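Rab GDP-dissociation inhibitor (Saccharomyces cerevisiae, PDB 2BCG) inhibits GDP release from the Rab GTPase Sec4, is essential in the yeast secretory pathway, and extracts GDP-bound Ypt7 from vacuolar membranes. Local coordinates at residues 91-95 / 221-225; 152-156 / 181-187; 197-203 / 342-346. All blocks are in the same frame, centred on the assembly; numbering follows the deposited sequence. Where two conformers were deposited one is given.

Contact 1. Residues 91-95 / 221-225; sequences LMANG and LYCQS. With GER (geran-8-yl geran), chain D.
The backbone N of Asn-94 donates a hydrogen bond to Ser-225 OG, 3.0 Å away, with an angle of 153° at the hydrogen. The hydroxyl in turn donates to Leu-221 O one helical turn back, 2.8 Å from OG, reaching it from above the carbonyl plane while Ser-225 N comes to the same oxygen from the opposite face. With OG anti to its own carbonyl carbon (chi1 -65°), the serine can fold back on its helix and still receive the incoming N-H, so one buried hydroxyl serves as both donor and acceptor.

That N-H belongs to a type I beta turn, Met-92 to Gly-95, which carries the chain out of strand 91-92, an outer strand of a three-stranded antiparallel sheet, and into helix 96-104, where Gly-95 is the N-cap. The turn rests against helix 212-229.

Apolar contacts flank the bond. Met-92, bent at both chi2 and chi3, brings CE to 3.9 Å from Tyr-222 CA and also against Leu-221 CG. Leu-221 brings CD1 against the turn, 3.4 Å from Asn-94 O, and Ala-93 CB lies 3.5 Å from Ser-225 O. From another side of the helix, Cys-223 faces the bound geranylgeranyl group, its CB 3.6 Å from GER C3.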
loop_
_atom_site.group_PDB
_atom_site.type_symbol
_atom_site.label_atom_id
_atom_site.label_comp_id
_atom_site.label_asym_id
_atom_site.label_seq_id
_atom_site.Cartn_x
_atom_site.Cartn_y
_atom_site.Cartn_z
ATOM N N LEU A 91 8.477 4.648 -3.176
ATOM C CA LEU A 91 9.280 3.404 -3.075
ATOM C C LEU A 91 10.572 3.538 -3.912
ATOM O O LEU A 91 10.491 3.850 -5.087
ATOM C CB LEU A 91 8.492 2.214 -3.650
ATOM C CG LEU A 91 7.361 1.629 -2.779
ATOM C CD1 LEU A 91 6.122 2.538 -2.828
ATOM C CD2 LEU A 91 7.011 0.211 -3.209
ATOM N N MET A 92 11.739 3.299 -3.311
ATOM C CA MET A 92 12.936 3.148 -4.145
ATOM C C MET A 92 12.762 1.921 -5.054
ATOM O O MET A 92 12.443 0.810 -4.586
ATOM C CB MET A 92 14.192 2.951 -3.286
ATOM C CG MET A 92 14.668 4.195 -2.598
ATOM S SD MET A 92 15.498 5.281 -3.797
ATOM C CE MET A 92 17.012 5.729 -2.977
ATOM N N ALA A 93 12.995 2.107 -6.345
ATOM C CA ALA A 93 12.785 1.033 -7.309
ATOM C C ALA A 93 13.605 -0.233 -7.037
ATOM O O ALA A 93 13.141 -1.309 -7.390
ATOM C CB ALA A 93 13.011 1.525 -8.718
ATOM N N ASN A 94 14.786 -0.119 -6.409
ATOM C CA ASN A 94 15.588 -1.315 -6.058
ATOM C C ASN A 94 15.656 -1.513 -4.560
ATOM O O ASN A 94 16.560 -2.198 -4.032
ATOM C CB ASN A 94 17.010 -1.243 -6.675
ATOM C CG ASN A 94 17.712 -2.613 -6.712
ATOM O OD1 ASN A 94 18.867 -2.742 -6.278
ATOM N ND2 ASN A 94 17.001 -3.633 -7.194
ATOM N N GLY A 95 14.697 -0.911 -3.858
ATOM C CA GLY A 95 14.652 -1.016 -2.412
ATOM C C GLY A 95 14.128 -2.343 -1.874
ATOM O O GLY A 95 13.634 -3.195 -2.613
ATOM N N LEU A 221 22.270 2.387 -3.772
ATOM C CA LEU A 221 20.801 2.132 -3.848
ATOM C C LEU A 221 20.126 3.135 -4.786
ATOM O O LEU A 221 19.307 2.756 -5.614
ATOM C CB LEU A 221 20.146 2.165 -2.467
ATOM C CG LEU A 221 18.608 2.012 -2.425
ATOM C CD1 LEU A 221 18.135 0.691 -3.053
ATOM C CD2 LEU A 221 18.067 2.182 -1.039
ATOM N N TYR A 222 20.475 4.414 -4.664
ATOM C CA TYR A 222 19.895 5.429 -5.544
ATOM C C TYR A 222 20.232 5.159 -7.002
ATOM O O TYR A 222 19.348 5.188 -7.874
ATOM C CB TYR A 222 20.399 6.825 -5.149
ATOM C CG TYR A 222 19.755 7.975 -5.901
ATOM C CD1 TYR A 222 20.177 8.302 -7.201
ATOM C CD2 TYR A 222 18.739 8.738 -5.303
ATOM C CE1 TYR A 222 19.589 9.365 -7.910
ATOM C CE2 TYR A 222 18.133 9.807 -5.992
ATOM C CZ TYR A 222 18.571 10.113 -7.293
ATOM O OH TYR A 222 17.960 11.144 -7.984
ATOM N N CYS A 223 21.519 4.929 -7.289
ATOM C CA CYS A 223 21.952 4.687 -8.661
ATOM C C CYS A 223 21.338 3.410 -9.234
ATOM O O CYS A 223 20.861 3.406 -10.363
ATOM C CB CYS A 223 23.476 4.616 -8.751
ATOM S SG CYS A 223 24.275 6.177 -8.310
ATOM N N GLN A 224 21.312 2.340 -8.442
ATOM C CA GLN A 224 20.644 1.109 -8.890
ATOM C C GLN A 224 19.146 1.341 -9.150
ATOM O O GLN A 224 18.581 0.807 -10.095
ATOM C CB GLN A 224 20.820 -0.007 -7.867
ATOM C CG GLN A 224 22.260 -0.489 -7.694
ATOM C CD GLN A 224 22.392 -1.416 -6.512
ATOM O OE1 GLN A 224 21.602 -1.354 -5.561
ATOM N NE2 GLN A 224 23.406 -2.283 -6.552
ATOM N N SER A 225 18.508 2.117 -8.289
ATOM C CA SER A 225 17.081 2.389 -8.462
ATOM C C SER A 225 16.750 3.214 -9.702
ATOM O O SER A 225 15.797 2.903 -10.405
ATOM C CB SER A 225 16.519 3.082 -7.208
ATOM O OG SER A 225 16.587 2.228 -6.078
HETATM C C1 GER D . 25.344 1.606 -10.797
HETATM C C2 GER D . 25.494 3.033 -11.382
HETATM C C3 GER D . 26.304 4.045 -10.840
HETATM C C4 GER D . 27.148 3.842 -9.572
HETATM C C5 GER D . 26.330 5.418 -11.531
HETATM C C6 GER D . 27.621 5.682 -12.320
HETATM C C7 GER D . 27.489 6.808 -13.140
HETATM C C8 GER D . 28.487 7.597 -13.726
HETATM C C9 GER D . 29.979 7.276 -13.524
HETATM C C10 GER D . 28.076 8.790 -14.610
HETATM C C11 GER D . 28.258 10.160 -13.931
HETATM C C12 GER D . 28.216 11.185 -14.878
HETATM C C13 GER D . 28.366 12.562 -14.704
HETATM C C14 GER D . 28.608 13.191 -13.333
HETATM C C15 GER D . 28.278 13.477 -15.924
HETATM C C16 GER D . 29.661 13.739 -16.501
HETATM C C17 GER D . 29.622 14.772 -17.424
HETATM C C18 GER D . 30.641 15.680 -17.690
HETATM C C19 GER D . 31.979 15.594 -16.927
HETATM C C20 GER D . 30.416 16.768 -18.761
#

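Contact 2. Residues 152-156 / 181-187; sequences KFLEW and VYYKFGL. With GER (geran-8-yl geran), chain D.
An aromatic cluster of Phe-153, Trp-156 and Phe-185 joins helix 144-159 to the C-terminal end of helix 178-184, in the helical part of the protein that holds the geranylgeranyl lipid. Phe-185 is its centre. One face of its ring receives the backbone of the other helix: Phe-153 CA stands 3.9 Å from the ring centroid and 13° off the normal, a CH-pi contact almost over the middle. The Phe-153 ring turns its edge toward the Phe-185 ring in an offset edge-to-face pair, planes at 79° and centroids 5.7 Å apart. Trp-156 meets Phe-185 obliquely, its CB 3.5 Å from Phe-185 CZ.

The chain leaves helix 178-184 through a Schellman motif at Gly-186, whose positive phi reverses the backbone and returns Leu-187 to the interface. There Leu-187 CD1 lies over a face of the Phe-153 ring, 4.1 Å from CG. Val-181, a turn before Phe-185, points CG1, anti to its backbone N (chi1 167°), into the angle between two rings: CG1 is 3.8 Å from Phe-153 CE1, at that ring's edge, and 3.6 Å from Trp-156 CZ3. Phe-216 adds an edge-to-face partner for Trp-156, and Ile-195 packs on Phe-153. Across helix 144-159 from the cluster, Leu-154 CB and Glu-155 CG both touch methyl C9 of the lipid.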
loop_
_atom_site.group_PDB
_atom_site.type_symbol
_atom_site.label_atom_id
_atom_site.label_comp_id
_atom_site.label_asym_id
_atom_site.label_seq_id
_atom_site.Cartn_x
_atom_site.Cartn_y
_atom_site.Cartn_z
ATOM N N LYS A 152 34.498 10.429 -11.354
ATOM C CA LYS A 152 35.441 9.495 -10.753
ATOM C C LYS A 152 34.893 8.922 -9.462
ATOM O O LYS A 152 35.053 7.738 -9.191
ATOM C CB LYS A 152 36.789 10.165 -10.522
ATOM C CG LYS A 152 37.434 10.595 -11.819
ATOM C CD LYS A 152 38.763 11.252 -11.587
ATOM C CE LYS A 152 39.630 11.054 -12.824
ATOM N NZ LYS A 152 40.932 11.756 -12.705
ATOM N N PHE A 153 34.222 9.766 -8.679
ATOM C CA PHE A 153 33.533 9.311 -7.474
ATOM C C PHE A 153 32.495 8.226 -7.788
ATOM O O PHE A 153 32.496 7.161 -7.167
ATOM C CB PHE A 153 32.869 10.499 -6.773
ATOM C CG PHE A 153 31.971 10.110 -5.635
ATOM C CD1 PHE A 153 32.513 9.703 -4.425
ATOM C CD2 PHE A 153 30.577 10.184 -5.767
ATOM C CE1 PHE A 153 31.695 9.348 -3.354
ATOM C CE2 PHE A 153 29.749 9.839 -4.712
ATOM C CZ PHE A 153 30.304 9.418 -3.496
ATOM N N LEU A 154 31.620 8.491 -8.751
ATOM C CA LEU A 154 30.572 7.533 -9.086
ATOM C C LEU A 154 31.124 6.271 -9.750
ATOM O O LEU A 154 30.547 5.190 -9.603
ATOM C CB LEU A 154 29.478 8.192 -9.948
ATOM C CG LEU A 154 28.619 9.271 -9.267
ATOM C CD1 LEU A 154 27.666 9.838 -10.298
ATOM C CD2 LEU A 154 27.838 8.749 -8.057
ATOM N N GLU A 155 32.246 6.400 -10.467
ATOM C CA GLU A 155 32.929 5.236 -11.049
ATOM C C GLU A 155 33.492 4.318 -9.958
ATOM O O GLU A 155 33.527 3.094 -10.118
ATOM C CB GLU A 155 34.039 5.679 -12.014
ATOM C CG GLU A 155 33.525 6.166 -13.384
ATOM C CD GLU A 155 34.611 6.848 -14.221
ATOM O OE1 GLU A 155 35.648 7.277 -13.647
ATOM O OE2 GLU A 155 34.426 6.962 -15.453
ATOM N N TRP A 156 33.919 4.914 -8.853
ATOM C CA TRP A 156 34.379 4.161 -7.694
ATOM C C TRP A 156 33.209 3.451 -6.998
ATOM O O TRP A 156 33.335 2.273 -6.632
ATOM C CB TRP A 156 35.155 5.075 -6.744
ATOM C CG TRP A 156 35.416 4.503 -5.390
ATOM C CD1 TRP A 156 36.375 3.588 -5.052
ATOM C CD2 TRP A 156 34.735 4.836 -4.178
ATOM N NE1 TRP A 156 36.321 3.319 -3.708
ATOM C CE2 TRP A 156 35.325 4.073 -3.142
ATOM C CE3 TRP A 156 33.677 5.701 -3.863
ATOM C CZ2 TRP A 156 34.888 4.144 -1.818
ATOM C CZ3 TRP A 156 33.239 5.771 -2.543
ATOM C CH2 TRP A 156 33.845 4.994 -1.535
ATOM N N VAL A 181 35.968 10.396 2.297
ATOM C CA VAL A 181 35.741 9.834 0.983
ATOM C C VAL A 181 35.622 10.963 -0.069
ATOM O O VAL A 181 36.196 10.876 -1.159
ATOM C CB VAL A 181 34.472 8.899 0.964
ATOM C CG1 VAL A 181 34.065 8.566 -0.452
ATOM C CG2 VAL A 181 34.715 7.616 1.762
ATOM N N TYR A 182 34.901 12.034 0.286
ATOM C CA TYR A 182 34.726 13.174 -0.607
ATOM C C TYR A 182 36.099 13.799 -0.912
ATOM O O TYR A 182 36.394 14.135 -2.069
ATOM C CB TYR A 182 33.789 14.213 0.028
ATOM C CG TYR A 182 32.272 13.898 0.048
ATOM C CD1 TYR A 182 31.482 14.341 1.109
ATOM C CD2 TYR A 182 31.652 13.190 -0.991
ATOM C CE1 TYR A 182 30.078 14.127 1.130
ATOM C CE2 TYR A 182 30.231 12.952 -0.984
ATOM C CZ TYR A 182 29.476 13.430 0.092
ATOM O OH TYR A 182 28.097 13.197 0.100
ATOM N N TYR A 183 36.935 13.881 0.126
ATOM C CA TYR A 183 38.286 14.464 0.010
ATOM C C TYR A 183 39.157 13.704 -0.979
ATOM O O TYR A 183 39.846 14.334 -1.788
ATOM C CB TYR A 183 38.966 14.500 1.373
ATOM C CG TYR A 183 40.154 15.442 1.457
ATOM C CD1 TYR A 183 39.967 16.817 1.617
ATOM C CD2 TYR A 183 41.459 14.942 1.458
ATOM C CE1 TYR A 183 41.070 17.698 1.738
ATOM C CE2 TYR A 183 42.556 15.800 1.565
ATOM C CZ TYR A 183 42.350 17.164 1.706
ATOM O OH TYR A 183 43.434 18.025 1.835
ATOM N N LYS A 184 39.119 12.371 -0.926
ATOM C CA LYS A 184 39.906 11.542 -1.843
ATOM C C LYS A 184 39.603 11.946 -3.293
ATOM O O LYS A 184 40.490 11.976 -4.146
ATOM C CB LYS A 184 39.639 10.048 -1.587
ATOM C CG LYS A 184 40.269 9.062 -2.595
ATOM C CD LYS A 184 41.756 8.765 -2.320
ATOM C CE LYS A 184 41.951 7.952 -1.048
ATOM N NZ LYS A 184 43.356 7.474 -0.924
ATOM N N PHE A 185 38.343 12.288 -3.567
ATOM C CA PHE A 185 37.939 12.691 -4.905
ATOM C C PHE A 185 37.909 14.198 -5.131
ATOM O O PHE A 185 37.516 14.643 -6.202
ATOM C CB PHE A 185 36.580 12.062 -5.213
ATOM C CG PHE A 185 36.630 10.574 -5.216
ATOM C CD1 PHE A 185 36.209 9.863 -4.106
ATOM C CD2 PHE A 185 37.177 9.885 -6.295
ATOM C CE1 PHE A 185 36.277 8.472 -4.098
ATOM C CE2 PHE A 185 37.254 8.489 -6.293
ATOM C CZ PHE A 185 36.809 7.794 -5.192
ATOM N N GLY A 186 38.305 14.971 -4.126
ATOM C CA GLY A 186 38.426 16.427 -4.240
ATOM C C GLY A 186 37.127 17.176 -4.474
ATOM O O GLY A 186 37.102 18.180 -5.177
ATOM N N LEU A 187 36.034 16.677 -3.893
ATOM C CA LEU A 187 34.709 17.283 -4.135
ATOM C C LEU A 187 34.445 18.497 -3.237
ATOM O O LEU A 187 34.673 18.428 -2.034
ATOM C CB LEU A 187 33.611 16.228 -3.944
ATOM C CG LEU A 187 33.823 14.912 -4.693
ATOM C CD1 LEU A 187 32.714 13.905 -4.345
ATOM C CD2 LEU A 187 33.877 15.163 -6.164
HETATM C C1 GER D . 25.344 1.606 -10.797
HETATM C C2 GER D . 25.494 3.033 -11.382
HETATM C C3 GER D . 26.304 4.045 -10.840
HETATM C C4 GER D . 27.148 3.842 -9.572
HETATM C C5 GER D . 26.330 5.418 -11.531
HETATM C C6 GER D . 27.621 5.682 -12.320
HETATM C C7 GER D . 27.489 6.808 -13.140
HETATM C C8 GER D . 28.487 7.597 -13.726
HETATM C C9 GER D . 29.979 7.276 -13.524
HETATM C C10 GER D . 28.076 8.790 -14.610
HETATM C C11 GER D . 28.258 10.160 -13.931
HETATM C C12 GER D . 28.216 11.185 -14.878
HETATM C C13 GER D . 28.366 12.562 -14.704
HETATM C C14 GER D . 28.608 13.191 -13.333
HETATM C C15 GER D . 28.278 13.477 -15.924
HETATM C C16 GER D . 29.661 13.739 -16.501
HETATM C C17 GER D . 29.622 14.772 -17.424
HETATM C C18 GER D . 30.641 15.680 -17.690
HETATM C C19 GER D . 31.979 15.594 -16.927
HETATM C C20 GER D . 30.416 16.768 -18.761
#

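Contact 3. Residues 197-203 / 342-346; sequences HAMALWT and KSDIY
Asp-344 OD1 is gripped by His-197 ND1 and by a water. The imidazole N-H donates at 2.7 Å from ND1 to OD1, nearly straight at 167°, to the syn lone pair of the carboxylate oxygen and within the ring plane. ND1 also makes a weak bond to Asp-344 OD2, which accepts from the backbone N of Gln-336 as well. This His-carboxylate hydrogen bond ties the C-terminal part of helix 189-199 to the loop that enters strand 345-351 of the seven-stranded mixed sheet. The ring and carboxylate planes are 33° apart, and NE2 of the histidine is held by Asp-205, so both ring nitrogens are engaged and the imidazole is fixed in rotation; with a carboxylate at each, it is probably biased toward the protonated form.

The backbone adds a second link: Asp-344 N donates to Thr-203 O at 2.9 Å, and weakly to Thr-203 OG1, which chi1 of -175° sets beside the threonine's own carbonyl, both oxygens facing the same N-H. Ser-343 CA also approaches Thr-203 O, in a CA-H...O contact. With the carboxylate cut back to an alanine here, His-197 ND1 and the backbone N of Gln-336 would probably lose their acceptor and the imidazole would be freer to turn.

The water on OD1 bridges both segments, lying 2.8 Å from His-197 O and 2.7 Å from Tyr-346 OH.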
loop_
_atom_site.group_PDB
_atom_site.type_symbol
_atom_site.label_atom_id
_atom_site.label_comp_id
_atom_site.label_asym_id
_atom_site.label_seq_id
_atom_site.Cartn_x
_atom_site.Cartn_y
_atom_site.Cartn_z
ATOM N N HIS A 197 22.349 14.910 -0.170
ATOM C CA HIS A 197 20.905 15.236 -0.017
ATOM C C HIS A 197 20.064 14.759 -1.174
ATOM O O HIS A 197 18.929 14.315 -0.950
ATOM C CB HIS A 197 20.677 16.724 0.198
ATOM C CG HIS A 197 21.262 17.224 1.473
ATOM N ND1 HIS A 197 20.488 17.577 2.558
ATOM C CD2 HIS A 197 22.554 17.369 1.863
ATOM C CE1 HIS A 197 21.275 17.940 3.553
ATOM N NE2 HIS A 197 22.534 17.816 3.159
ATOM N N ALA A 198 20.588 14.835 -2.401
ATOM C CA ALA A 198 19.814 14.394 -3.565
ATOM C C ALA A 198 20.022 12.935 -3.929
ATOM O O ALA A 198 19.164 12.367 -4.607
ATOM C CB ALA A 198 20.091 15.266 -4.785
ATOM N N MET A 199 21.139 12.319 -3.506
ATOM C CA MET A 199 21.407 10.921 -3.852
ATOM C C MET A 199 21.337 9.996 -2.646
ATOM O O MET A 199 20.586 8.987 -2.676
ATOM C CB MET A 199 22.758 10.760 -4.579
ATOM C CG MET A 199 22.805 11.506 -5.901
ATOM S SD MET A 199 24.370 11.276 -6.802
ATOM C CE MET A 199 24.094 9.598 -7.404
ATOM N N ALA A 200 22.079 10.345 -1.592
ATOM C CA ALA A 200 22.031 9.549 -0.373
ATOM C C ALA A 200 20.727 9.848 0.392
ATOM O O ALA A 200 20.278 9.035 1.225
ATOM C CB ALA A 200 23.268 9.783 0.489
ATOM N N LEU A 201 20.111 10.990 0.072
ATOM C CA LEU A 201 18.851 11.433 0.681
ATOM C C LEU A 201 18.909 11.552 2.197
ATOM O O LEU A 201 17.929 11.237 2.898
ATOM C CB LEU A 201 17.687 10.541 0.236
ATOM C CG LEU A 201 17.392 10.578 -1.261
ATOM C CD1 LEU A 201 16.654 9.341 -1.782
ATOM C CD2 LEU A 201 16.691 11.902 -1.641
ATOM N N TRP A 202 20.051 12.010 2.710
ATOM C CA TRP A 202 20.126 12.442 4.097
ATOM C C TRP A 202 19.376 13.773 4.215
ATOM O O TRP A 202 19.396 14.576 3.281
ATOM C CB TRP A 202 21.584 12.635 4.546
ATOM C CG TRP A 202 22.439 11.389 4.571
ATOM C CD1 TRP A 202 23.490 11.108 3.740
ATOM C CD2 TRP A 202 22.345 10.276 5.481
ATOM N NE1 TRP A 202 24.057 9.890 4.075
ATOM C CE2 TRP A 202 23.373 9.360 5.131
ATOM C CE3 TRP A 202 21.496 9.960 6.552
ATOM C CZ2 TRP A 202 23.575 8.150 5.813
ATOM C CZ3 TRP A 202 21.707 8.743 7.235
ATOM C CH2 TRP A 202 22.739 7.862 6.857
ATOM N N THR A 203 18.702 14.004 5.340
ATOM C CA THR A 203 17.902 15.223 5.534
ATOM C C THR A 203 18.727 16.262 6.267
ATOM O O THR A 203 18.315 17.427 6.431
ATOM C CB THR A 203 16.589 14.941 6.314
ATOM O OG1 THR A 203 15.787 16.129 6.378
ATOM C CG2 THR A 203 16.886 14.507 7.702
ATOM N N LYS A 342 18.089 23.183 9.577
ATOM C CA LYS A 342 18.728 21.984 10.107
ATOM C C LYS A 342 18.272 20.722 9.378
ATOM O O LYS A 342 18.918 19.679 9.489
ATOM C CB LYS A 342 18.425 21.842 11.600
ATOM C CG LYS A 342 18.827 23.079 12.430
ATOM C CD LYS A 342 18.341 22.977 13.863
ATOM C CE LYS A 342 18.894 24.148 14.693
ATOM N NZ LYS A 342 18.902 23.883 16.177
ATOM N N SER A 343 17.159 20.805 8.636
ATOM C CA SER A 343 16.648 19.639 7.929
ATOM C C SER A 343 16.033 20.050 6.608
ATOM O O SER A 343 15.495 21.142 6.440
ATOM C CB SER A 343 15.682 18.787 8.753
ATOM O OG SER A 343 14.434 19.400 8.851
ATOM N N ASP A 344 16.086 19.115 5.689
ATOM C CA ASP A 344 15.488 19.330 4.373
ATOM C C ASP A 344 13.953 19.431 4.451
ATOM O O ASP A 344 13.311 18.909 5.358
ATOM C CB ASP A 344 15.873 18.193 3.434
ATOM C CG ASP A 344 17.363 18.146 3.132
ATOM O OD1 ASP A 344 17.770 17.271 2.340
ATOM O OD2 ASP A 344 18.120 18.987 3.674
ATOM N N ILE A 345 13.378 20.115 3.473
ATOM C CA ILE A 345 11.911 20.071 3.256
ATOM C C ILE A 345 11.682 19.274 2.001
ATOM O O ILE A 345 12.418 19.428 1.004
ATOM C CB ILE A 345 11.319 21.495 3.059
ATOM C CG1 ILE A 345 11.651 22.368 4.287
ATOM C CG2 ILE A 345 9.808 21.405 2.797
ATOM C CD1 ILE A 345 11.107 23.759 4.214
ATOM N N TYR A 346 10.709 18.367 2.068
ATOM C CA TYR A 346 10.313 17.559 0.909
ATOM C C TYR A 346 8.944 17.975 0.400
ATOM O O TYR A 346 8.073 18.413 1.150
ATOM C CB TYR A 346 10.244 16.059 1.254
ATOM C CG TYR A 346 11.595 15.431 1.559
ATOM C CD1 TYR A 346 11.815 14.846 2.801
ATOM C CD2 TYR A 346 12.630 15.375 0.596
ATOM C CE1 TYR A 346 13.045 14.271 3.121
ATOM C CE2 TYR A 346 13.858 14.780 0.904
ATOM C CZ TYR A 346 14.048 14.227 2.150
ATOM O OH TYR A 346 15.227 13.610 2.470
HETATM O O HOH W 1 17.218 14.874 1.243
HETATM O O HOH W 2 12.523 16.506 6.600
#

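Overall arrangement
From the N terminus, the chain first passes through the turn 91-95, and contact 1 closes a loop of 125 intervening residues when the chain reaches helix 212-229. Contact 2 lies wholly nested within that loop, spanning 24 residues between helices 144-159 and 178-184. Residues 197-203 also lie inside it, but their partners 342-346 come long after, so contact 3 crosses contact 1 and follows contact 2 in series. Together they tie the lipid-holding helices to the small antiparallel sheet and to the large mixed sheet. Met-199 stands at the junction: its CE touches both Cys-223 of contact 1 and Leu-154 of contact 2, all three lining the geranylgeranyl pocket.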